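Local structure of transcarboxylase 5S subunit (Propionibacterium freudenreichii subsp. shermanii, 1RQB) at residues Glu117-Phe122 against Met146-Ala151; Glu431-Glu436 against Leu451-Phe456. The protein catalyses, as a cobalt-dependent homodimer, the transfer of a carboxyl group from the biotin of the 1.3S subunit to pyruvate, forming oxaloacetate. All coordinates share one frame; numbering follows the deposited sequence.

Contact 1 (Glu117-Phe122 against Met146-Ala151); sequences EVVDRF and MAHAMA
His148 and Asp120 make the polar link between the two helices. NE2 of His148 donates to OD2 of Asp120 over 2.9 Å, with an N-H...O angle of 157°. On the imidazole side the bond is well aimed, since OD2 lies almost in the ring plane at the edge; on the carboxylate side it is not, because the donor stands 54° above the carboxylate plane. The two flat groups are turned steeply against each other. The imidazole reaches the facing helix because its CG is anti to the backbone N. A water gives a second, indirect tie: it donates to OD1 of Asp120 at 3.0 Å and to the backbone O of His148 at 3.1 Å, sitting over one face of the imidazole, toward its rim. The carboxylate would probably stabilise a positive charge on the ring, though OD1 also has a long, weak ion pair with Lys155.

These helices, 116-128 and 144-155, are successive outer helices of the TIM barrel, joined through strand 133-136. The short segments run roughly parallel, 37° apart, with their axes 9.1 Å from each other at the closest point.

Apolar contact lies beside the polar pair. CG1 of Val119 packs on Ala149, 3.7 Å from its CA and 3.9 Å from its CB; the small Ala149 side chain is consistent with the 6.1 Å between the CA atoms of Val119 and Ala149. CB of Val119 meets the imidazole edge, 4.0 Å from CD2 of His148. Inward, Ala149 also touches Val136 of strand 133-136.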
loop_
_atom_site.group_PDB
_atom_site.type_symbol
_atom_site.label_atom_id
_atom_site.label_comp_id
_atom_site.label_asym_id
_atom_site.label_seq_id
_atom_site.Cartn_x
_atom_site.Cartn_y
_atom_site.Cartn_z
ATOM N N GLU A 117 -36.904 21.276 6.946
ATOM C CA GLU A 117 -36.459 22.646 7.242
ATOM C C GLU A 117 -35.068 22.657 7.877
ATOM O O GLU A 117 -34.300 23.598 7.673
ATOM C CB GLU A 117 -37.431 23.362 8.184
ATOM C CG GLU A 117 -37.401 22.837 9.607
ATOM C CD GLU A 117 -38.466 23.455 10.497
ATOM O OE1 GLU A 117 -38.914 24.594 10.227
ATOM O OE2 GLU A 117 -38.839 22.794 11.483
ATOM N N VAL A 118 -34.747 21.651 8.683
ATOM C CA VAL A 118 -33.416 21.607 9.308
ATOM C C VAL A 118 -32.366 21.344 8.225
ATOM O O VAL A 118 -31.282 21.926 8.232
ATOM C CB VAL A 118 -33.323 20.500 10.372
ATOM C CG1 VAL A 118 -31.933 20.529 11.042
ATOM C CG2 VAL A 118 -34.412 20.695 11.416
ATOM N N VAL A 119 -32.695 20.461 7.287
ATOM C CA VAL A 119 -31.777 20.150 6.181
ATOM C C VAL A 119 -31.546 21.422 5.362
ATOM O O VAL A 119 -30.419 21.744 4.992
ATOM C CB VAL A 119 -32.366 19.034 5.279
ATOM C CG1 VAL A 119 -31.480 18.807 4.063
ATOM C CG2 VAL A 119 -32.514 17.740 6.077
ATOM N N ASP A 120 -32.620 22.168 5.099
ATOM C CA ASP A 120 -32.505 23.404 4.312
ATOM C C ASP A 120 -31.554 24.388 4.996
ATOM O O ASP A 120 -30.671 24.958 4.357
ATOM C CB ASP A 120 -33.868 24.088 4.133
ATOM C CG ASP A 120 -34.651 23.544 2.951
ATOM O OD1 ASP A 120 -34.058 23.441 1.848
ATOM O OD2 ASP A 120 -35.858 23.232 3.115
ATOM N N ARG A 121 -31.746 24.588 6.295
ATOM C CA ARG A 121 -30.915 25.545 7.042
ATOM C C ARG A 121 -29.455 25.100 7.127
ATOM O O ARG A 121 -28.556 25.935 7.052
ATOM C CB ARG A 121 -31.470 25.760 8.442
ATOM C CG ARG A 121 -32.793 26.529 8.430
ATOM C CD ARG A 121 -33.302 26.730 9.831
ATOM N NE ARG A 121 -34.503 27.561 9.885
ATOM C CZ ARG A 121 -34.492 28.894 9.918
ATOM N NH1 ARG A 121 -33.342 29.558 9.902
ATOM N NH2 ARG A 121 -35.635 29.565 9.992
ATOM N N PHE A 122 -29.208 23.804 7.294
ATOM C CA PHE A 122 -27.822 23.326 7.402
ATOM C C PHE A 122 -27.083 23.569 6.086
ATOM O O PHE A 122 -25.969 24.090 6.064
ATOM C CB PHE A 122 -27.775 21.831 7.719
ATOM C CG PHE A 122 -26.366 21.300 7.899
ATOM C CD1 PHE A 122 -25.783 21.257 9.158
ATOM C CD2 PHE A 122 -25.608 20.904 6.794
ATOM C CE1 PHE A 122 -24.447 20.831 9.331
ATOM C CE2 PHE A 122 -24.263 20.475 6.949
ATOM C CZ PHE A 122 -23.689 20.441 8.223
HETATM N N MSE A 146 -31.835 11.341 -0.081
HETATM C CA MSE A 146 -30.826 12.297 -0.560
HETATM C C MSE A 146 -31.470 13.482 -1.283
HETATM O O MSE A 146 -30.884 14.560 -1.362
HETATM C CB MSE A 146 -29.869 11.600 -1.545
HETATM C CG MSE A 146 -29.099 10.412 -0.968
HETATM SE SE MSE A 146 -27.835 9.681 -2.272
HETATM C CE MSE A 146 -28.623 7.924 -2.573
ATOM N N ALA A 147 -32.676 13.263 -1.796
ATOM C CA ALA A 147 -33.414 14.222 -2.630
ATOM C C ALA A 147 -33.520 15.631 -2.043
ATOM O O ALA A 147 -33.254 16.607 -2.743
ATOM C CB ALA A 147 -34.813 13.673 -2.934
ATOM N N HIS A 148 -33.915 15.776 -0.784
ATOM C CA HIS A 148 -34.102 17.143 -0.273
ATOM C C HIS A 148 -32.779 17.887 -0.076
ATOM O O HIS A 148 -32.694 19.082 -0.355
ATOM C CB HIS A 148 -34.882 17.155 1.033
ATOM C CG HIS A 148 -35.413 18.513 1.378
ATOM N ND1 HIS A 148 -36.396 19.134 0.636
ATOM C CD2 HIS A 148 -35.050 19.398 2.337
ATOM C CE1 HIS A 148 -36.614 20.344 1.124
ATOM N NE2 HIS A 148 -35.809 20.528 2.156
ATOM N N ALA A 149 -31.757 17.204 0.428
ATOM C CA ALA A 149 -30.460 17.856 0.663
ATOM C C ALA A 149 -29.904 18.363 -0.669
ATOM O O ALA A 149 -29.379 19.472 -0.768
ATOM C CB ALA A 149 -29.471 16.858 1.295
HETATM N N MSE A 150 -30.055 17.560 -1.708
HETATM C CA MSE A 150 -29.509 17.959 -3.012
HETATM C C MSE A 150 -30.277 19.133 -3.619
HETATM O O MSE A 150 -29.689 19.953 -4.321
HETATM C CB MSE A 150 -29.487 16.775 -3.943
HETATM C CG MSE A 150 -28.508 15.784 -3.418
HETATM SE SE MSE A 150 -27.775 14.896 -4.862
HETATM C CE MSE A 150 -29.050 13.552 -4.779
ATOM N N ALA A 151 -31.577 19.205 -3.370
ATOM C CA ALA A 151 -32.348 20.344 -3.888
ATOM C C ALA A 151 -31.876 21.608 -3.168
ATOM O O ALA A 151 -31.789 22.686 -3.755
ATOM C CB ALA A 151 -33.840 20.134 -3.643
HETATM O O HOH W 1 -34.319 21.721 -0.656
#

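Contact 2 (Glu431-Glu436 against Leu451-Phe456)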
loop_
_atom_site.group_PDB
_atom_site.type_symbol
_atom_site.label_atom_id
_atom_site.label_comp_id
_atom_site.label_asym_id
_atom_site.label_seq_id
_atom_site.Cartn_x
_atom_site.Cartn_y
_atom_site.Cartn_z
ATOM N N GLU A 431 -38.108 25.798 15.427
ATOM C CA GLU A 431 -38.444 26.669 16.563
ATOM C C GLU A 431 -38.168 25.970 17.896
ATOM O O GLU A 431 -37.634 26.584 18.819
ATOM C CB GLU A 431 -39.906 27.128 16.494
ATOM C CG GLU A 431 -40.129 28.547 15.948
ATOM C CD GLU A 431 -39.184 28.961 14.825
ATOM O OE1 GLU A 431 -39.167 28.295 13.765
ATOM O OE2 GLU A 431 -38.462 29.969 15.004
ATOM N N LYS A 432 -38.518 24.693 18.000
ATOM C CA LYS A 432 -38.293 23.926 19.233
ATOM C C LYS A 432 -36.793 23.798 19.515
ATOM O O LYS A 432 -36.350 23.924 20.656
ATOM C CB LYS A 432 -38.910 22.533 19.098
ATOM C CG LYS A 432 -38.636 21.596 20.269
ATOM C CD LYS A 432 -39.192 20.197 19.983
ATOM C CE LYS A 432 -38.867 19.202 21.096
ATOM N NZ LYS A 432 -39.476 19.583 22.402
ATOM N N GLN A 433 -36.011 23.520 18.474
ATOM C CA GLN A 433 -34.558 23.370 18.634
ATOM C C GLN A 433 -33.950 24.703 19.073
ATOM O O GLN A 433 -33.125 24.748 19.984
ATOM C CB GLN A 433 -33.904 22.939 17.313
ATOM C CG GLN A 433 -34.312 21.560 16.788
ATOM C CD GLN A 433 -33.815 20.427 17.660
ATOM O OE1 GLN A 433 -32.972 20.624 18.534
ATOM N NE2 GLN A 433 -34.324 19.226 17.417
ATOM N N SER A 434 -34.363 25.778 18.410
ATOM C CA SER A 434 -33.852 27.125 18.702
ATOM C C SER A 434 -34.114 27.525 20.155
ATOM O O SER A 434 -33.234 28.078 20.814
ATOM C CB SER A 434 -34.506 28.160 17.788
ATOM O OG SER A 434 -34.108 27.978 16.445
ATOM N N LYS A 435 -35.309 27.243 20.664
ATOM C CA LYS A 435 -35.652 27.657 22.032
ATOM C C LYS A 435 -34.815 26.880 23.050
ATOM O O LYS A 435 -34.267 27.463 23.983
ATOM C CB LYS A 435 -37.138 27.429 22.311
ATOM C CG LYS A 435 -38.032 27.880 21.175
ATOM C CD LYS A 435 -37.696 29.277 20.671
ATOM C CE LYS A 435 -38.522 29.598 19.430
ATOM N NZ LYS A 435 -37.841 30.566 18.519
ATOM N N GLU A 436 -34.726 25.566 22.869
ATOM C CA GLU A 436 -33.949 24.718 23.785
ATOM C C GLU A 436 -32.466 25.092 23.745
ATOM O O GLU A 436 -31.797 25.122 24.777
ATOM C CB GLU A 436 -34.118 23.239 23.427
ATOM C CG GLU A 436 -35.531 22.708 23.645
ATOM C CD GLU A 436 -35.681 21.260 23.223
ATOM O OE1 GLU A 436 -34.706 20.493 23.373
ATOM O OE2 GLU A 436 -36.777 20.882 22.755
ATOM N N LEU A 451 -27.860 24.519 15.072
ATOM C CA LEU A 451 -27.593 23.292 14.306
ATOM C C LEU A 451 -26.725 22.355 15.147
ATOM O O LEU A 451 -26.958 21.148 15.198
ATOM C CB LEU A 451 -26.893 23.630 12.983
ATOM C CG LEU A 451 -27.820 24.299 11.972
ATOM C CD1 LEU A 451 -27.031 24.949 10.858
ATOM C CD2 LEU A 451 -28.789 23.253 11.416
ATOM N N THR A 452 -25.726 22.908 15.830
ATOM C CA THR A 452 -24.865 22.049 16.655
ATOM C C THR A 452 -25.720 21.339 17.706
ATOM O O THR A 452 -25.541 20.151 17.972
ATOM C CB THR A 452 -23.748 22.860 17.346
ATOM O OG1 THR A 452 -22.856 23.364 16.350
ATOM C CG2 THR A 452 -22.951 21.978 18.315
ATOM N N TYR A 453 -26.664 22.066 18.291
ATOM C CA TYR A 453 -27.540 21.481 19.315
ATOM C C TYR A 453 -28.471 20.439 18.691
ATOM O O TYR A 453 -28.706 19.378 19.268
ATOM C CB TYR A 453 -28.380 22.568 19.990
ATOM C CG TYR A 453 -29.368 22.010 20.972
ATOM C CD1 TYR A 453 -28.945 21.482 22.190
ATOM C CD2 TYR A 453 -30.731 21.946 20.659
ATOM C CE1 TYR A 453 -29.854 20.893 23.079
ATOM C CE2 TYR A 453 -31.649 21.363 21.541
ATOM C CZ TYR A 453 -31.200 20.839 22.744
ATOM O OH TYR A 453 -32.091 20.246 23.608
ATOM N N ALA A 454 -29.006 20.728 17.511
ATOM C CA ALA A 454 -29.925 19.783 16.857
ATOM C C ALA A 454 -29.195 18.497 16.458
ATOM O O ALA A 454 -29.755 17.404 16.538
ATOM C CB ALA A 454 -30.548 20.439 15.613
ATOM N N LEU A 455 -27.941 18.633 16.038
ATOM C CA LEU A 455 -27.155 17.481 15.570
ATOM C C LEU A 455 -26.580 16.661 16.727
ATOM O O LEU A 455 -26.514 15.436 16.640
ATOM C CB LEU A 455 -26.013 17.962 14.667
ATOM C CG LEU A 455 -26.436 18.607 13.347
ATOM C CD1 LEU A 455 -25.232 19.233 12.651
ATOM C CD2 LEU A 455 -27.072 17.557 12.468
ATOM N N PHE A 456 -26.157 17.326 17.800
ATOM C CA PHE A 456 -25.530 16.628 18.933
ATOM C C PHE A 456 -26.052 17.197 20.255
ATOM O O PHE A 456 -25.322 17.843 21.004
ATOM C CB PHE A 456 -23.998 16.778 18.841
ATOM C CG PHE A 456 -23.416 16.192 17.579
ATOM C CD1 PHE A 456 -23.209 16.985 16.453
ATOM C CD2 PHE A 456 -23.163 14.824 17.491
ATOM C CE1 PHE A 456 -22.767 16.427 15.259
ATOM C CE2 PHE A 456 -22.719 14.253 16.297
ATOM C CZ PHE A 456 -22.524 15.056 15.181
HETATM O O HOH W 2 -32.064 16.603 17.896
HETATM O O HOH W 3 -31.617 18.664 19.799
#
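Tyr453 and Ala454 of helix 447-455 face Gln433 and Glu436 of helix 430-437, the segment axes crossing at 105° and 9.2 Å apart at their closest; the CA atoms of Gln433 and Ala454 come within 6.1 Å. The ring of Tyr453 reaches the other helix because its CG points away from the backbone N, and OH donates to OE1 of Glu436 at 2.6 Å. OE1 lies at the edge of the ring, near its plane, and accepts through its anti lone pair, while the carboxylate is turned 76° from that plane. OE2 of Glu436 forms a salt bridge with NZ of Lys432, whose hydrogen bond is weak. A phenylalanine in place of Tyr453 would lose the hydroxyl and would probably leave OE1 of Glu436 without its partner from the facing helix.

Gln433 bends at chi2 (-68°), laying its amide over Ala454; its OE1 lies oblique to the Tyr453 ring, 3.4 Å from CD2. One water donates to OE1 of Gln433 at 2.7 Å and to the backbone O of Tyr453 at 3.0 Å. NE2 of Gln433 bonds Glu429. The arrangement is a near-perpendicular helix-helix packing, pinned by a tyrosine-carboxylate bond, within the conserved carboxylase domain.

How the contacts relate
Contact 1 precedes contact 2 along the chain, and their centres are 16 Å apart on the same side of the chain's centre. Contact 1 joins two outer helices of the pyruvate carboxyltransferase barrel, whereas contact 2 joins helices 430-437 and 447-455 of the conserved carboxylase region. The two meet directly: CE1 of Phe122 is 3.8 Å from CD1 of Leu455, and CA of Phe122 is 3.9 Å from CD1 of Leu451. Helix 116-128 therefore packs against helix 144-155 and also against helix 447-455, so that the later region is seated on the barrel's outside. Both contacts lie away from the substrate and cobalt sites.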